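Local atomic coordinates of type IV pilus secretin PilQ family protein (Vibrio cholerae, PDB entry 6W6M), a protein that probably forms the outer-membrane secretin channel through which the type IV competence pilus passes during natural transformation. Residues K258-K263 against S313-V318. Numbering follows the deposited sequence.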
ATOM      1  N   LYS A 258     -28.853 -48.773  -3.788  1.00100.87           N
ATOM      2  CA  LYS A 258     -28.904 -48.573  -2.349  1.00100.87           C
ATOM      3  C   LYS A 258     -27.637 -49.110  -1.702  1.00100.87           C
ATOM      4  O   LYS A 258     -27.204 -50.223  -2.005  1.00100.87           O
ATOM      5  CB  LYS A 258     -30.130 -49.247  -1.741  1.00100.87           C
ATOM      6  CG  LYS A 258     -30.291 -48.902  -0.282  1.00100.87           C
ATOM      7  CD  LYS A 258     -31.623 -49.315   0.294  1.00100.87           C
ATOM      8  CE  LYS A 258     -31.779 -48.722   1.683  1.00100.87           C
ATOM      9  NZ  LYS A 258     -32.931 -49.300   2.418  1.00100.87           N
ATOM     10  N   ILE A 259     -27.059 -48.322  -0.801  1.00 97.25           N
ATOM     11  CA  ILE A 259     -25.788 -48.629  -0.156  1.00 97.25           C
ATOM     12  C   ILE A 259     -26.030 -48.837   1.330  1.00 97.25           C
ATOM     13  O   ILE A 259     -26.776 -48.077   1.954  1.00 97.25           O
ATOM     14  CB  ILE A 259     -24.764 -47.506  -0.390  1.00 97.25           C
ATOM     15  CG1 ILE A 259     -24.486 -47.360  -1.879  1.00 97.25           C
ATOM     16  CG2 ILE A 259     -23.486 -47.779   0.354  1.00 97.25           C
ATOM     17  CD1 ILE A 259     -23.595 -46.230  -2.203  1.00 97.25           C
ATOM     18  N   ASN A 260     -25.417 -49.872   1.889  1.00 97.44           N
ATOM     19  CA  ASN A 260     -25.406 -50.101   3.325  1.00 97.44           C
ATOM     20  C   ASN A 260     -23.993 -50.448   3.761  1.00 97.44           C
ATOM     21  O   ASN A 260     -23.226 -51.044   3.003  1.00 97.44           O
ATOM     22  CB  ASN A 260     -26.365 -51.217   3.735  1.00 97.44           C
ATOM     23  CG  ASN A 260     -26.645 -52.198   2.613  1.00 97.44           C
ATOM     24  OD1 ASN A 260     -25.849 -53.097   2.343  1.00 97.44           O
ATOM     25  ND2 ASN A 260     -27.790 -52.041   1.968  1.00 97.44           N
ATOM     26  N   PHE A 261     -23.657 -50.065   4.991  1.00 94.28           N
ATOM     27  CA  PHE A 261     -22.380 -50.247   5.674  1.00 94.28           C
ATOM     28  C   PHE A 261     -21.312 -49.258   5.228  1.00 94.28           C
ATOM     29  O   PHE A 261     -20.248 -49.226   5.834  1.00 94.28           O
ATOM     30  CB  PHE A 261     -21.803 -51.668   5.531  1.00 94.28           C
ATOM     31  CG  PHE A 261     -22.590 -52.710   6.240  1.00 94.28           C
ATOM     32  CD1 PHE A 261     -22.747 -52.661   7.608  1.00 94.28           C
ATOM     33  CD2 PHE A 261     -23.160 -53.752   5.545  1.00 94.28           C
ATOM     34  CE1 PHE A 261     -23.468 -53.624   8.262  1.00 94.28           C
ATOM     35  CE2 PHE A 261     -23.881 -54.714   6.196  1.00 94.28           C
ATOM     36  CZ  PHE A 261     -24.035 -54.651   7.556  1.00 94.28           C
ATOM     37  N   ALA A 262     -21.553 -48.436   4.216  1.00 92.86           N
ATOM     38  CA  ALA A 262     -20.564 -47.464   3.787  1.00 92.86           C
ATOM     39  C   ALA A 262     -21.282 -46.177   3.427  1.00 92.86           C
ATOM     40  O   ALA A 262     -22.480 -46.179   3.151  1.00 92.86           O
ATOM     41  CB  ALA A 262     -19.748 -47.979   2.601  1.00 92.86           C
ATOM     42  N   LYS A 263     -20.549 -45.072   3.461  1.00 93.08           N
ATOM     43  CA  LYS A 263     -21.122 -43.794   3.069  1.00 93.08           C
ATOM     44  C   LYS A 263     -21.197 -43.697   1.554  1.00 93.08           C
ATOM     45  O   LYS A 263     -20.248 -44.036   0.851  1.00 93.08           O
ATOM     46  CB  LYS A 263     -20.291 -42.637   3.612  1.00 93.08           C
ATOM     47  CG  LYS A 263     -20.130 -42.604   5.100  1.00 93.08           C
ATOM     48  CD  LYS A 263     -19.565 -41.266   5.525  1.00 93.08           C
ATOM     49  CE  LYS A 263     -19.158 -41.273   6.982  1.00 93.08           C
ATOM     50  NZ  LYS A 263     -17.989 -42.152   7.213  1.00 93.08           N
ATOM     51  N   SER A 313     -19.421 -55.712  -3.912  1.00105.28           N
ATOM     52  CA  SER A 313     -18.263 -56.348  -3.297  1.00105.28           C
ATOM     53  C   SER A 313     -17.529 -55.450  -2.306  1.00105.28           C
ATOM     54  O   SER A 313     -16.774 -55.966  -1.479  1.00105.28           O
ATOM     55  CB  SER A 313     -17.284 -56.805  -4.376  1.00105.28           C
ATOM     56  OG  SER A 313     -15.982 -56.935  -3.846  1.00105.28           O
ATOM     57  N   LEU A 314     -17.717 -54.132  -2.370  1.00101.96           N
ATOM     58  CA  LEU A 314     -16.960 -53.243  -1.491  1.00101.96           C
ATOM     59  C   LEU A 314     -17.615 -53.073  -0.121  1.00101.96           C
ATOM     60  O   LEU A 314     -16.973 -53.290   0.910  1.00101.96           O
ATOM     61  CB  LEU A 314     -16.762 -51.880  -2.155  1.00101.96           C
ATOM     62  CG  LEU A 314     -15.903 -51.896  -3.415  1.00101.96           C
ATOM     63  CD1 LEU A 314     -15.899 -50.533  -4.059  1.00101.96           C
ATOM     64  CD2 LEU A 314     -14.500 -52.342  -3.090  1.00101.96           C
ATOM     65  N   ASP A 315     -18.883 -52.670  -0.076  1.00100.20           N
ATOM     66  CA  ASP A 315     -19.476 -52.266   1.197  1.00100.20           C
ATOM     67  C   ASP A 315     -19.719 -53.482   2.087  1.00100.20           C
ATOM     68  O   ASP A 315     -20.682 -54.231   1.899  1.00100.20           O
ATOM     69  CB  ASP A 315     -20.756 -51.470   0.970  1.00100.20           C
ATOM     70  CG  ASP A 315     -21.793 -52.236   0.203  1.00100.20           C
ATOM     71  OD1 ASP A 315     -21.415 -53.182  -0.510  1.00100.20           O
ATOM     72  OD2 ASP A 315     -22.986 -51.891   0.314  1.00100.20           O
ATOM     73  N   ILE A 316     -18.847 -53.659   3.074  1.00 96.10           N
ATOM     74  CA  ILE A 316     -18.929 -54.745   4.048  1.00 96.10           C
ATOM     75  C   ILE A 316     -18.611 -54.186   5.425  1.00 96.10           C
ATOM     76  O   ILE A 316     -17.956 -53.145   5.550  1.00 96.10           O
ATOM     77  CB  ILE A 316     -17.955 -55.889   3.709  1.00 96.10           C
ATOM     78  CG1 ILE A 316     -16.521 -55.372   3.727  1.00 96.10           C
ATOM     79  CG2 ILE A 316     -18.283 -56.508   2.367  1.00 96.10           C
ATOM     80  CD1 ILE A 316     -15.488 -56.452   3.620  1.00 96.10           C
ATOM     81  N   PRO A 317     -19.068 -54.856   6.480  1.00 92.19           N
ATOM     82  CA  PRO A 317     -18.696 -54.428   7.830  1.00 92.19           C
ATOM     83  C   PRO A 317     -17.216 -54.644   8.100  1.00 92.19           C
ATOM     84  O   PRO A 317     -16.615 -55.618   7.645  1.00 92.19           O
ATOM     85  CB  PRO A 317     -19.560 -55.315   8.730  1.00 92.19           C
ATOM     86  CG  PRO A 317     -19.897 -56.481   7.898  1.00 92.19           C
ATOM     87  CD  PRO A 317     -20.024 -55.972   6.509  1.00 92.19           C
ATOM     88  N   VAL A 318     -16.632 -53.722   8.864  1.00 84.61           N
ATOM     89  CA  VAL A 318     -15.209 -53.741   9.167  1.00 84.61           C
ATOM     90  C   VAL A 318     -15.002 -54.117  10.630  1.00 84.61           C
ATOM     91  O   VAL A 318     -15.944 -54.246  11.405  1.00 84.61           O
ATOM     92  CB  VAL A 318     -14.522 -52.403   8.847  1.00 84.61           C
ATOM     93  CG1 VAL A 318     -14.593 -52.121   7.374  1.00 84.61           C
ATOM     94  CG2 VAL A 318     -15.159 -51.286   9.623  1.00 84.61           C
TER
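Pro317 lays its CD over the centre of one face of the Phe261 ring, 4.0 Å from the centroid and 13° off the ring normal, a CH-pi contact. Phenylalanine offers a flat face, and proline suits it because CD, bonded to the proline nitrogen, carries slightly polarised hydrogens. With CG anti to its carbonyl carbon, Phe261 turns its ring toward this proline, while its CB rests 4.1 Å from Ile316 C.

The closer-packed part centres on Asp315. Its CG sits between backbone N and carbonyl carbon (chi1 59°), and this short side chain brings its carboxylate to the Asn260 backbone. Ala262 CB meets Asp315 CB at 4.0 Å; a single methyl lets the backbones draw near. Ile259 lays CG2 alongside the carboxylate, its branched apolar chain suiting a buried place against Ala264 and Ile267 of helix 264-271. Asn260 OD1 and Asp315 OD2, both acceptors, lie 3.7 Å apart without bonding.

The solvent side belongs to Ile316 and Pro317, although Ile316 packs on Arg291 of a second subunit.

Within the short domain of type II/III secretion proteins, the contact joins the loop between strand 253-258 and helix 264-271 to the helix-to-strand link where helix 303-314 gives way at Asp315, leading into strand 320-347.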